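Local coordinates for protein predicted ATPase of the ABC class (Vibrio vulnificus, PDB 5D6A) that probably hydrolyses ATP as an ABC-class ATPase and binds the non-hydrolysable ATP analogue AMP-PNP at a P-loop nucleotide site, at residues Gly205-Val210 with Ile256-Thr261; Thr234-Leu239 with Tyr428-Val433; Ser238-Leu243 with Tyr250-Gly255; Leu262-Gly267 with Asp420-Met425. One frame throughout, in Å; residues are numbered along the deposited sequence.

Contact 1: Gly205-Val210 with Ile256-Thr261; sequences GLVSFV and IPKGIT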
loop_
_atom_site.group_PDB
_atom_site.type_symbol
_atom_site.label_atom_id
_atom_site.label_comp_id
_atom_site.label_asym_id
_atom_site.label_seq_id
_atom_site.Cartn_x
_atom_site.Cartn_y
_atom_site.Cartn_z
ATOM N N GLY A 205 1.766 27.116 -24.794
ATOM C CA GLY A 205 1.219 27.466 -23.488
ATOM C C GLY A 205 0.332 26.387 -22.905
ATOM O O GLY A 205 -0.722 26.682 -22.346
ATOM N N LEU A 206 0.772 25.138 -23.031
ATOM C CA LEU A 206 0.021 23.987 -22.535
ATOM C C LEU A 206 0.834 23.188 -21.526
ATOM O O LEU A 206 2.062 23.197 -21.569
ATOM C CB LEU A 206 -0.347 23.065 -23.700
ATOM C CG LEU A 206 -1.154 23.674 -24.845
ATOM C CD1 LEU A 206 -1.356 22.641 -25.943
ATOM C CD2 LEU A 206 -2.489 24.208 -24.349
ATOM N N VAL A 207 0.139 22.503 -20.620
ATOM C CA VAL A 207 0.792 21.642 -19.624
ATOM C C VAL A 207 0.471 20.172 -19.879
ATOM O O VAL A 207 1.104 19.289 -19.306
ATOM C CB VAL A 207 0.411 22.005 -18.172
ATOM C CG1 VAL A 207 0.892 23.403 -17.848
ATOM C CG2 VAL A 207 -1.088 21.882 -17.935
ATOM N N SER A 208 -0.518 19.921 -20.737
ATOM C CA SER A 208 -0.914 18.559 -21.083
ATOM C C SER A 208 -1.752 18.564 -22.362
ATOM O O SER A 208 -2.363 19.575 -22.711
ATOM C CB SER A 208 -1.701 17.915 -19.937
ATOM O OG SER A 208 -1.968 16.548 -20.202
ATOM N N PHE A 209 -1.773 17.427 -23.051
ATOM C CA PHE A 209 -2.519 17.285 -24.297
ATOM C C PHE A 209 -3.120 15.887 -24.440
ATOM O O PHE A 209 -2.393 14.897 -24.474
ATOM C CB PHE A 209 -1.604 17.579 -25.485
ATOM C CG PHE A 209 -2.236 17.307 -26.820
ATOM C CD1 PHE A 209 -3.067 18.246 -27.417
ATOM C CD2 PHE A 209 -1.988 16.116 -27.489
ATOM C CE1 PHE A 209 -3.646 17.998 -28.650
ATOM C CE2 PHE A 209 -2.563 15.863 -28.722
ATOM C CZ PHE A 209 -3.393 16.805 -29.305
ATOM N N VAL A 210 -4.449 15.824 -24.531
ATOM C CA VAL A 210 -5.168 14.559 -24.684
ATOM C C VAL A 210 -5.747 14.480 -26.092
ATOM O O VAL A 210 -6.780 15.085 -26.386
ATOM C CB VAL A 210 -6.311 14.424 -23.657
ATOM C CG1 VAL A 210 -7.015 13.085 -23.813
ATOM C CG2 VAL A 210 -5.776 14.573 -22.242
ATOM N N ILE A 256 -4.805 21.412 -22.571
ATOM C CA ILE A 256 -4.963 21.976 -21.234
ATOM C C ILE A 256 -3.930 23.083 -21.063
ATOM O O ILE A 256 -2.746 22.805 -20.869
ATOM C CB ILE A 256 -4.802 20.902 -20.142
ATOM C CG1 ILE A 256 -5.908 19.852 -20.291
ATOM C CG2 ILE A 256 -4.866 21.535 -18.756
ATOM C CD1 ILE A 256 -5.814 18.699 -19.318
ATOM N N PRO A 257 -4.375 24.348 -21.124
ATOM C CA PRO A 257 -3.433 25.456 -21.022
ATOM C C PRO A 257 -2.833 25.627 -19.635
ATOM O O PRO A 257 -3.296 25.010 -18.678
ATOM C CB PRO A 257 -4.290 26.673 -21.379
ATOM C CG PRO A 257 -5.663 26.297 -20.946
ATOM C CD PRO A 257 -5.775 24.813 -21.135
ATOM N N LYS A 258 -1.805 26.464 -19.541
ATOM C CA LYS A 258 -1.157 26.744 -18.267
ATOM C C LYS A 258 -2.136 27.411 -17.310
ATOM O O LYS A 258 -3.206 27.870 -17.712
ATOM C CB LYS A 258 0.058 27.650 -18.464
ATOM C CG LYS A 258 1.202 27.025 -19.243
ATOM C CD LYS A 258 2.329 28.033 -19.412
ATOM C CE LYS A 258 3.512 27.452 -20.167
ATOM N NZ LYS A 258 4.571 28.476 -20.393
ATOM N N GLY A 259 -1.759 27.464 -16.039
ATOM C CA GLY A 259 -2.600 28.060 -15.016
ATOM C C GLY A 259 -3.407 27.004 -14.293
ATOM O O GLY A 259 -3.051 25.829 -14.297
ATOM N N ILE A 260 -4.504 27.430 -13.680
ATOM C CA ILE A 260 -5.364 26.535 -12.919
ATOM C C ILE A 260 -6.471 25.964 -13.798
ATOM O O ILE A 260 -7.180 26.708 -14.470
ATOM C CB ILE A 260 -5.991 27.270 -11.719
ATOM C CG1 ILE A 260 -4.888 27.901 -10.857
ATOM C CG2 ILE A 260 -6.852 26.317 -10.897
ATOM C CD1 ILE A 260 -5.404 28.743 -9.710
ATOM N N THR A 261 -6.611 24.642 -13.780
ATOM C CA THR A 261 -7.636 23.953 -14.557
ATOM C C THR A 261 -8.420 23.010 -13.648
ATOM O O THR A 261 -7.839 22.164 -12.966
ATOM C CB THR A 261 -7.017 23.142 -15.711
ATOM O OG1 THR A 261 -6.243 24.011 -16.548
ATOM C CG2 THR A 261 -8.104 22.470 -16.549
#
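Leu206 faces Pro257 as a non-hydrogen-bonded antiparallel pair, Ser208 faces Ile256 as a hydrogen-bonded one, and the one-residue slip in register between them is a beta bulge. Three backbone bonds hold the turn of the chain: Val207 N gives a nearly straight bond of 2.9 Å to Ile256 O, Ile256 N returns one to Ser208 O, and Lys258 N reaches Gly205 O at 3.0 Å from above the carbonyl plane. The side chains of Leu206 and Pro257 diverge, yet CD2 of Leu206 curls back to 3.7 Å from Pro257 CA. Val207 divides its two methyls between Ile256 and Lys258. CG2 meets Ile256 CG2 at 3.9 Å, the two side chains crossing at about a right angle, while CG1 rests on Lys258 CG. These strands belong to an antiparallel sheet of the P-loop domain that probably corresponds to the antiparallel beta subdomain of ABC ATPases, and here Val207 and Ile256 both touch Ile406 of the core strand 404-408. Ser208 sends OG to Thr296 on the neighbouring strand 294-296, leaving its CB 4.2 Å from Ile256 CD1. Lys258 runs extended past Gly205, with CG 3.7 Å from Gly205 O and CE over Gly205 CA, and its NZ ends in a salt bridge with Glu202.

Contact 2: Thr234-Leu239 with Tyr428-Val433; sequences TAPESL and YQALDV. With ANP (phosphoaminophosphonic acid-adenylate ester), chain C.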
loop_
_atom_site.group_PDB
_atom_site.type_symbol
_atom_site.label_atom_id
_atom_site.label_comp_id
_atom_site.label_asym_id
_atom_site.label_seq_id
_atom_site.Cartn_x
_atom_site.Cartn_y
_atom_site.Cartn_z
ATOM N N THR A 234 -13.069 12.894 -26.733
ATOM C CA THR A 234 -13.238 13.967 -27.701
ATOM C C THR A 234 -13.192 15.281 -26.940
ATOM O O THR A 234 -13.819 15.417 -25.890
ATOM C CB THR A 234 -14.569 13.878 -28.468
ATOM O OG1 THR A 234 -14.626 12.645 -29.193
ATOM C CG2 THR A 234 -14.701 15.049 -29.449
ATOM N N ALA A 235 -12.445 16.241 -27.471
ATOM C CA ALA A 235 -12.306 17.536 -26.832
ATOM C C ALA A 235 -13.368 18.508 -27.323
ATOM O O ALA A 235 -13.827 18.408 -28.463
ATOM C CB ALA A 235 -10.922 18.101 -27.102
ATOM N N PRO A 236 -13.781 19.442 -26.453
ATOM C CA PRO A 236 -14.738 20.455 -26.875
ATOM C C PRO A 236 -13.997 21.504 -27.698
ATOM O O PRO A 236 -12.938 21.975 -27.276
ATOM C CB PRO A 236 -15.252 21.030 -25.553
ATOM C CG PRO A 236 -14.163 20.777 -24.565
ATOM C CD PRO A 236 -13.428 19.554 -25.024
ATOM N N GLU A 237 -14.538 21.854 -28.863
ATOM C CA GLU A 237 -13.892 22.826 -29.757
ATOM C C GLU A 237 -13.380 24.059 -29.024
ATOM O O GLU A 237 -12.304 24.570 -29.331
ATOM C CB GLU A 237 -14.839 23.259 -30.884
ATOM C CG GLU A 237 -15.206 22.150 -31.861
ATOM C CD GLU A 237 -16.005 22.650 -33.056
ATOM O OE1 GLU A 237 -16.222 23.880 -33.171
ATOM O OE2 GLU A 237 -16.413 21.811 -33.889
ATOM N N SER A 238 -14.154 24.525 -28.053
ATOM C CA SER A 238 -13.799 25.703 -27.275
ATOM C C SER A 238 -12.416 25.596 -26.635
ATOM O O SER A 238 -11.747 26.608 -26.418
ATOM C CB SER A 238 -14.845 25.932 -26.184
ATOM O OG SER A 238 -14.536 27.075 -25.410
ATOM N N LEU A 239 -11.990 24.370 -26.350
ATOM C CA LEU A 239 -10.708 24.139 -25.697
ATOM C C LEU A 239 -9.852 23.148 -26.502
ATOM O O LEU A 239 -8.997 22.451 -25.956
ATOM C CB LEU A 239 -10.984 23.614 -24.286
ATOM C CG LEU A 239 -9.884 23.683 -23.239
ATOM C CD1 LEU A 239 -9.424 25.118 -23.042
ATOM C CD2 LEU A 239 -10.396 23.101 -21.931
ATOM N N TYR A 428 -18.787 10.376 -19.692
ATOM C CA TYR A 428 -17.419 10.142 -20.177
ATOM C C TYR A 428 -17.025 10.957 -21.415
ATOM O O TYR A 428 -16.462 10.425 -22.373
ATOM C CB TYR A 428 -17.183 8.644 -20.408
ATOM C CG TYR A 428 -17.700 7.793 -19.271
ATOM C CD1 TYR A 428 -17.123 7.865 -18.009
ATOM C CD2 TYR A 428 -18.765 6.917 -19.456
ATOM C CE1 TYR A 428 -17.597 7.098 -16.960
ATOM C CE2 TYR A 428 -19.240 6.142 -18.414
ATOM C CZ TYR A 428 -18.652 6.237 -17.169
ATOM O OH TYR A 428 -19.121 5.472 -16.130
ATOM N N GLN A 429 -17.327 12.249 -21.380
ATOM C CA GLN A 429 -16.954 13.168 -22.451
ATOM C C GLN A 429 -16.690 14.528 -21.827
ATOM O O GLN A 429 -17.385 14.937 -20.896
ATOM C CB GLN A 429 -18.039 13.277 -23.525
ATOM C CG GLN A 429 -19.389 13.753 -23.017
ATOM C CD GLN A 429 -20.352 14.120 -24.127
ATOM O OE1 GLN A 429 -20.045 13.972 -25.313
ATOM N NE2 GLN A 429 -21.528 14.610 -23.747
ATOM N N ALA A 430 -15.683 15.226 -22.335
ATOM C CA ALA A 430 -15.325 16.529 -21.801
ATOM C C ALA A 430 -16.232 17.627 -22.343
ATOM O O ALA A 430 -16.640 17.596 -23.504
ATOM C CB ALA A 430 -13.872 16.842 -22.120
ATOM N N LEU A 431 -16.547 18.586 -21.479
ATOM C CA LEU A 431 -17.368 19.738 -21.833
ATOM C C LEU A 431 -16.712 20.983 -21.247
ATOM O O LEU A 431 -16.270 20.971 -20.096
ATOM C CB LEU A 431 -18.789 19.594 -21.278
ATOM C CG LEU A 431 -19.676 18.476 -21.838
ATOM C CD1 LEU A 431 -20.987 18.408 -21.070
ATOM C CD2 LEU A 431 -19.939 18.681 -23.324
ATOM N N ASP A 432 -16.634 22.047 -22.041
ATOM C CA ASP A 432 -16.043 23.299 -21.579
ATOM C C ASP A 432 -17.136 24.127 -20.914
ATOM O O ASP A 432 -18.019 24.654 -21.590
ATOM C CB ASP A 432 -15.419 24.065 -22.748
ATOM C CG ASP A 432 -14.682 25.323 -22.303
ATOM O OD1 ASP A 432 -14.585 25.573 -21.082
ATOM O OD2 ASP A 432 -14.190 26.063 -23.180
ATOM N N VAL A 433 -17.067 24.239 -19.590
ATOM C CA VAL A 433 -18.071 24.984 -18.826
ATOM C C VAL A 433 -17.490 26.203 -18.101
ATOM O O VAL A 433 -18.027 26.641 -17.079
ATOM C CB VAL A 433 -18.780 24.066 -17.808
ATOM C CG1 VAL A 433 -19.514 22.949 -18.535
ATOM C CG2 VAL A 433 -17.792 23.488 -16.804
HETATM P PG ANP C . -13.212 10.839 -8.728
HETATM O O1G ANP C . -12.177 11.691 -9.418
HETATM O O2G ANP C . -12.654 10.005 -7.596
HETATM O O3G ANP C . -14.461 11.614 -8.385
HETATM P PB ANP C . -15.143 9.852 -10.896
HETATM O O1B ANP C . -15.019 11.108 -11.704
HETATM O O2B ANP C . -16.315 9.744 -9.947
HETATM N N3B ANP C . -13.684 9.658 -9.938
HETATM P PA ANP C . -14.074 7.630 -12.265
HETATM O O1A ANP C . -13.317 8.070 -13.489
HETATM O O2A ANP C . -13.312 7.378 -10.988
HETATM O O3A ANP C . -15.272 8.664 -11.973
HETATM O "O5'" ANP C . -14.878 6.287 -12.611
HETATM C "C5'" ANP C . -15.718 6.218 -13.755
HETATM C "C4'" ANP C . -15.898 4.768 -14.180
HETATM O "O4'" ANP C . -16.265 4.738 -15.562
HETATM C "C3'" ANP C . -14.629 3.938 -14.050
HETATM O "O3'" ANP C . -14.952 2.601 -13.642
HETATM C "C2'" ANP C . -14.021 3.957 -15.435
HETATM O "O2'" ANP C . -13.346 2.730 -15.736
HETATM C "C1'" ANP C . -15.210 4.200 -16.360
HETATM N N9 ANP C . -14.876 5.144 -17.453
HETATM C C8 ANP C . -14.226 6.322 -17.338
HETATM N N7 ANP C . -14.096 6.913 -18.553
HETATM C C5 ANP C . -14.672 6.109 -19.465
HETATM C C6 ANP C . -14.888 6.132 -20.929
HETATM N N6 ANP C . -14.447 7.168 -21.678
HETATM N N1 ANP C . -15.539 5.087 -21.491
HETATM C C2 ANP C . -15.987 4.045 -20.757
HETATM N N3 ANP C . -15.819 3.969 -19.420
HETATM C C4 ANP C . -15.185 4.949 -18.733
#
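The last strand of the mixed core sheet of the P-loop domain, 430-432, meets the loop that leads into strand 240-245, and Tyr428, just before strand 430-432, forms part of the AMP-PNP pocket. Pro236 carries the apolar half of the contact. Its CD lies 4.0 Å from the methyl of Ala430, and its CG sits against Asp432 at 3.8 Å from the backbone N, the ring and the acid side chain crossing at about a right angle. Ala430 also touches Phe233, which extends this patch beyond Pro236. The polar half joins Ser238 to Asp432: Ser238 OG donates to Asp432 OD2 over 2.5 Å, a very short separation whose exact value means little at this resolution. Both groups are turned for it by the same choice of first torsion, OG of Ser238 and CG of Asp432 each lying opposite the backbone N of its residue (chi1 -180° and -175°). The other carboxylate oxygen, OD1, bonds to Thr434 OG1 at the start of the following helix. Tyr428 spreads one ring face over the adenine, with ANP C4 3.5 Å above the ring plane and offset toward the rim. Its OH comes within 3.0 Å of the ribose O4' of ANP, and Pro324 of the second subunit packs on the same tyrosine. With OD1 on Thr434 and OD2 on Ser238, rotation of the Asp432 carboxylate is probably restricted, and its negative charge may be eased by the two hydroxyls.

Contact 3: Ser238-Leu243 with Tyr250-Gly255; sequences SLQVTL and YVTGLG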
loop_
_atom_site.group_PDB
_atom_site.type_symbol
_atom_site.label_atom_id
_atom_site.label_comp_id
_atom_site.label_asym_id
_atom_site.label_seq_id
_atom_site.Cartn_x
_atom_site.Cartn_y
_atom_site.Cartn_z
ATOM N N SER A 238 -14.154 24.525 -28.053
ATOM C CA SER A 238 -13.799 25.703 -27.275
ATOM C C SER A 238 -12.416 25.596 -26.635
ATOM O O SER A 238 -11.747 26.608 -26.418
ATOM C CB SER A 238 -14.845 25.932 -26.184
ATOM O OG SER A 238 -14.536 27.075 -25.410
ATOM N N LEU A 239 -11.990 24.370 -26.350
ATOM C CA LEU A 239 -10.708 24.139 -25.697
ATOM C C LEU A 239 -9.852 23.148 -26.502
ATOM O O LEU A 239 -8.997 22.451 -25.956
ATOM C CB LEU A 239 -10.984 23.614 -24.286
ATOM C CG LEU A 239 -9.884 23.683 -23.239
ATOM C CD1 LEU A 239 -9.424 25.118 -23.042
ATOM C CD2 LEU A 239 -10.396 23.101 -21.931
ATOM N N GLN A 240 -10.076 23.123 -27.813
ATOM C CA GLN A 240 -9.373 22.225 -28.732
ATOM C C GLN A 240 -8.097 22.844 -29.299
ATOM O O GLN A 240 -8.053 24.040 -29.598
ATOM C CB GLN A 240 -10.319 21.871 -29.890
ATOM C CG GLN A 240 -9.703 21.137 -31.075
ATOM C CD GLN A 240 -10.682 21.013 -32.238
ATOM O OE1 GLN A 240 -11.888 20.863 -32.036
ATOM N NE2 GLN A 240 -10.166 21.079 -33.464
ATOM N N VAL A 241 -7.064 22.016 -29.445
ATOM C CA VAL A 241 -5.792 22.440 -30.035
ATOM C C VAL A 241 -5.308 21.330 -30.955
ATOM O O VAL A 241 -5.719 20.178 -30.814
ATOM C CB VAL A 241 -4.704 22.749 -28.987
ATOM C CG1 VAL A 241 -5.171 23.849 -28.045
ATOM C CG2 VAL A 241 -4.317 21.497 -28.213
ATOM N N THR A 242 -4.430 21.677 -31.889
ATOM C CA THR A 242 -3.912 20.710 -32.844
ATOM C C THR A 242 -2.389 20.760 -32.888
ATOM O O THR A 242 -1.807 21.760 -33.296
ATOM C CB THR A 242 -4.482 20.981 -34.247
ATOM O OG1 THR A 242 -5.916 21.001 -34.183
ATOM C CG2 THR A 242 -4.025 19.915 -35.241
ATOM N N LEU A 243 -1.752 19.678 -32.455
ATOM C CA LEU A 243 -0.297 19.586 -32.448
ATOM C C LEU A 243 0.177 18.843 -33.688
ATOM O O LEU A 243 -0.634 18.326 -34.451
ATOM C CB LEU A 243 0.181 18.867 -31.189
ATOM C CG LEU A 243 -0.271 19.480 -29.860
ATOM C CD1 LEU A 243 0.261 18.658 -28.694
ATOM C CD2 LEU A 243 0.180 20.928 -29.746
ATOM N N TYR A 250 -0.531 15.843 -38.252
ATOM C CA TYR A 250 -1.388 16.666 -37.401
ATOM C C TYR A 250 -2.308 15.815 -36.522
ATOM O O TYR A 250 -2.953 14.885 -37.005
ATOM C CB TYR A 250 -2.221 17.628 -38.250
ATOM C CG TYR A 250 -1.391 18.598 -39.062
ATOM C CD1 TYR A 250 -0.930 19.790 -38.503
ATOM C CD2 TYR A 250 -1.068 18.328 -40.388
ATOM C CE1 TYR A 250 -0.170 20.681 -39.242
ATOM C CE2 TYR A 250 -0.307 19.213 -41.134
ATOM C CZ TYR A 250 0.138 20.387 -40.557
ATOM O OH TYR A 250 0.889 21.267 -41.295
ATOM N N VAL A 251 -2.352 16.140 -35.230
ATOM C CA VAL A 251 -3.207 15.434 -34.273
ATOM C C VAL A 251 -4.018 16.441 -33.462
ATOM O O VAL A 251 -3.458 17.320 -32.804
ATOM C CB VAL A 251 -2.398 14.526 -33.314
ATOM C CG1 VAL A 251 -1.685 13.433 -34.093
ATOM C CG2 VAL A 251 -1.401 15.331 -32.490
ATOM N N THR A 252 -5.341 16.310 -33.523
ATOM C CA THR A 252 -6.245 17.201 -32.805
ATOM C C THR A 252 -6.685 16.569 -31.489
ATOM O O THR A 252 -6.945 15.366 -31.426
ATOM C CB THR A 252 -7.482 17.532 -33.661
ATOM O OG1 THR A 252 -7.067 18.183 -34.869
ATOM C CG2 THR A 252 -8.442 18.440 -32.905
ATOM N N GLY A 253 -6.765 17.384 -30.441
ATOM C CA GLY A 253 -7.175 16.902 -29.127
ATOM C C GLY A 253 -7.375 18.008 -28.109
ATOM O O GLY A 253 -7.345 19.193 -28.446
ATOM N N LEU A 254 -7.586 17.610 -26.857
ATOM C CA LEU A 254 -7.778 18.554 -25.764
ATOM C C LEU A 254 -6.457 19.175 -25.347
ATOM O O LEU A 254 -5.512 18.464 -25.004
ATOM C CB LEU A 254 -8.376 17.854 -24.545
ATOM C CG LEU A 254 -8.445 18.713 -23.277
ATOM C CD1 LEU A 254 -9.397 19.882 -23.482
ATOM C CD2 LEU A 254 -8.860 17.886 -22.070
ATOM N N GLY A 255 -6.404 20.501 -25.363
ATOM C CA GLY A 255 -5.218 21.224 -24.949
ATOM C C GLY A 255 -5.487 21.878 -23.613
ATOM O O GLY A 255 -6.318 22.777 -23.522
#
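Thr242 and Thr252 face each other across a beta hairpin, strands 240-245 and 249-257, at the edge of the antiparallel sheet of the P-loop domain. The two strand segments run at 155° to one another. Backbone bonds come first: Val241 and Gly253 exchange a reciprocal pair, both 3.0 Å long and close to straight, and Leu243 and Val251 exchange another, in which the bond from Leu243 N is the more bent. Near the start of strand 240-245, Gly255 N reaches Leu239 O at a longer 3.3 Å. Among polar side chains, the hydroxyls of Thr242 and Thr252 share a hydrogen bond, OG1 to OG1 at 3.1 Å. Each hydroxyl stands opposite its own carbonyl carbon (chi1 -55° and -60°), which places the pair above the non-hydrogen-bonded position where the strands approach most closely. Van der Waals packing is divided between the two faces. On the threonine face, the extended Gln240 side chain, its amide included, lies obliquely over Thr252 CG2. On the other face, Leu243 CB meets Val251 CG2 at 4.1 Å, and both residues lean on Leu197 of helix 181-199 and on Phe209 of strand 206-211. At the open end of the hairpin Leu254 brings CD1 to 3.7 Å from Leu239 CD2, an oblique crossing that continues onto Ile423 of the core sheet. Val241, paired with Gly253, leans its CG2 along the strand to 3.4 Å from Gly255 CA.

Contact 4: Leu262-Gly267 with Asp420-Met425; sequences LIVGGG and DNVIQM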
loop_
_atom_site.group_PDB
_atom_site.type_symbol
_atom_site.label_atom_id
_atom_site.label_comp_id
_atom_site.label_asym_id
_atom_site.label_seq_id
_atom_site.Cartn_x
_atom_site.Cartn_y
_atom_site.Cartn_z
ATOM N N LEU A 262 -9.740 23.161 -13.635
ATOM C CA LEU A 262 -10.591 22.319 -12.808
ATOM C C LEU A 262 -11.291 21.259 -13.640
ATOM O O LEU A 262 -11.663 21.499 -14.791
ATOM C CB LEU A 262 -11.641 23.162 -12.083
ATOM C CG LEU A 262 -11.106 24.256 -11.164
ATOM C CD1 LEU A 262 -12.268 24.986 -10.509
ATOM C CD2 LEU A 262 -10.171 23.673 -10.115
ATOM N N ILE A 263 -11.457 20.085 -13.041
ATOM C CA ILE A 263 -12.148 18.966 -13.666
ATOM C C ILE A 263 -13.322 18.627 -12.754
ATOM O O ILE A 263 -13.157 17.964 -11.733
ATOM C CB ILE A 263 -11.213 17.756 -13.859
ATOM C CG1 ILE A 263 -10.091 18.125 -14.835
ATOM C CG2 ILE A 263 -11.985 16.554 -14.389
ATOM C CD1 ILE A 263 -9.091 17.015 -15.083
ATOM N N VAL A 264 -14.505 19.103 -13.128
ATOM C CA VAL A 264 -15.704 18.906 -12.320
ATOM C C VAL A 264 -16.671 17.890 -12.921
ATOM O O VAL A 264 -16.391 17.274 -13.950
ATOM C CB VAL A 264 -16.443 20.245 -12.118
ATOM C CG1 VAL A 264 -15.526 21.250 -11.437
ATOM C CG2 VAL A 264 -16.952 20.802 -13.441
ATOM N N GLY A 265 -17.808 17.721 -12.255
ATOM C CA GLY A 265 -18.840 16.794 -12.696
ATOM C C GLY A 265 -19.319 15.935 -11.548
ATOM O O GLY A 265 -18.671 15.863 -10.502
ATOM N N GLY A 266 -20.462 15.284 -11.742
ATOM C CA GLY A 266 -21.031 14.405 -10.728
ATOM C C GLY A 266 -20.180 13.162 -10.539
ATOM O O GLY A 266 -19.185 12.961 -11.244
ATOM N N GLY A 267 -20.586 12.311 -9.606
ATOM C CA GLY A 267 -19.846 11.091 -9.312
ATOM C C GLY A 267 -19.980 9.999 -10.358
ATOM O O GLY A 267 -21.054 9.787 -10.923
ATOM N N ASP A 420 -8.824 29.233 -14.270
ATOM C CA ASP A 420 -8.742 29.796 -15.620
ATOM C C ASP A 420 -9.727 29.062 -16.519
ATOM O O ASP A 420 -10.493 29.689 -17.251
ATOM C CB ASP A 420 -7.337 29.653 -16.218
ATOM C CG ASP A 420 -6.260 30.289 -15.362
ATOM O OD1 ASP A 420 -6.160 29.932 -14.170
ATOM O OD2 ASP A 420 -5.484 31.115 -15.892
ATOM N N ASN A 421 -9.681 27.730 -16.474
ATOM C CA ASN A 421 -10.575 26.891 -17.270
ATOM C C ASN A 421 -11.248 25.816 -16.416
ATOM O O ASN A 421 -10.662 25.326 -15.449
ATOM C CB ASN A 421 -9.817 26.231 -18.424
ATOM C CG ASN A 421 -9.117 27.240 -19.313
ATOM O OD1 ASN A 421 -8.312 28.042 -18.843
ATOM N ND2 ASN A 421 -9.394 27.181 -20.609
ATOM N N VAL A 422 -12.478 25.455 -16.779
ATOM C CA VAL A 422 -13.237 24.440 -16.049
ATOM C C VAL A 422 -13.812 23.402 -17.013
ATOM O O VAL A 422 -14.581 23.737 -17.914
ATOM C CB VAL A 422 -14.380 25.069 -15.232
ATOM C CG1 VAL A 422 -15.121 24.001 -14.442
ATOM C CG2 VAL A 422 -13.835 26.136 -14.294
ATOM N N ILE A 423 -13.435 22.144 -16.805
ATOM C CA ILE A 423 -13.888 21.039 -17.640
ATOM C C ILE A 423 -14.892 20.180 -16.883
ATOM O O ILE A 423 -14.669 19.842 -15.723
ATOM C CB ILE A 423 -12.701 20.158 -18.068
ATOM C CG1 ILE A 423 -11.721 20.983 -18.908
ATOM C CG2 ILE A 423 -13.190 18.943 -18.848
ATOM C CD1 ILE A 423 -10.429 20.266 -19.237
ATOM N N GLN A 424 -15.995 19.827 -17.539
ATOM C CA GLN A 424 -17.014 19.000 -16.911
ATOM C C GLN A 424 -17.092 17.642 -17.594
ATOM O O GLN A 424 -17.185 17.562 -18.819
ATOM C CB GLN A 424 -18.384 19.677 -16.976
ATOM C CG GLN A 424 -19.470 18.929 -16.208
ATOM C CD GLN A 424 -20.848 19.538 -16.372
ATOM O OE1 GLN A 424 -21.074 20.356 -17.255
ATOM N NE2 GLN A 424 -21.783 19.122 -15.529
HETATM N N MSE A 425 -17.050 16.579 -16.795
HETATM C CA MSE A 425 -17.163 15.222 -17.314
HETATM C C MSE A 425 -18.609 14.823 -17.195
HETATM O O MSE A 425 -19.229 14.996 -16.143
HETATM C CB MSE A 425 -16.282 14.248 -16.538
HETATM C CG MSE A 425 -14.795 14.577 -16.661
HETATM SE SE MSE A 425 -14.223 14.593 -18.547
HETATM C CE MSE A 425 -14.181 12.652 -18.875
#
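First torsions choose which methyls of Val264 and Val422 touch: Val422 has CG1 opposite its backbone N (chi1 -178°), whereas Val264, at -59°, lodges CG2 between its own N and carbonyl carbon, and the two methyls close to 3.8 Å. That same CG2 of Val264 also touches Gln424 CB, so one branch spans two residues of the neighbouring strand. On the reverse face Ile263 and Met425, a selenomethionine, lie side by side and point the same way, with Ile263 CG2 4.1 Å from Met425 CG; both reach Lys271 and Leu274 of helix 271-280. The strands are parallel neighbours, inclined by 26°, and bonds run alternately from one and the other: Leu262 N to Asn421 O, Ile423 N to Leu262 O at 2.8 Å, Val264 N to Ile423 O at 2.7 Å, and Met425 N to Val264 O. This is the parallel part of the mixed core sheet, as in P-loop NTPases, and strand 260-264 runs into a glycine-rich turn consistent with the Walker A motif. Gly265 CA lies 3.9 Å from Met425 O, in a backbone conformation suited to glycine, and Gly267 touches the nucleotide. Met376 and Val380 of the second subunit pack on Val264 and Gln424, respectively. Four backbone amides are satisfied across the ladder and largely apolar side chains lie on both faces, consistent with a buried, hydrogen-bonded strand leading into the nucleotide-binding turn.

Overall arrangement
Contact 3 lies within the antiparallel sheet and contact 4 within the core sheet; contacts 1 and 2 connect the two regions. Contacts 1 and 3 share strand 249-257, their centres 11 Å apart, and Val210 O to Leu254 N, 2.7 Å, probably a hydrogen bond, extends the hairpin into the next strand. Contact 1 hands the chain on to contact 4 through strand 260-264, where Ile260 O lies 3.0 Å from Asp420 N. Contacts 2 and 4 have centres 10 Å apart, strands 421-425 and 430-432 being neighbours in the core sheet, while Leu239 belongs to both contacts 2 and 3 and also packs on Asn421 and Ile423. The nucleotide lies beside contacts 2 and 4, whereas the side chain of Ile256 in contact 1 is about 14 Å from it.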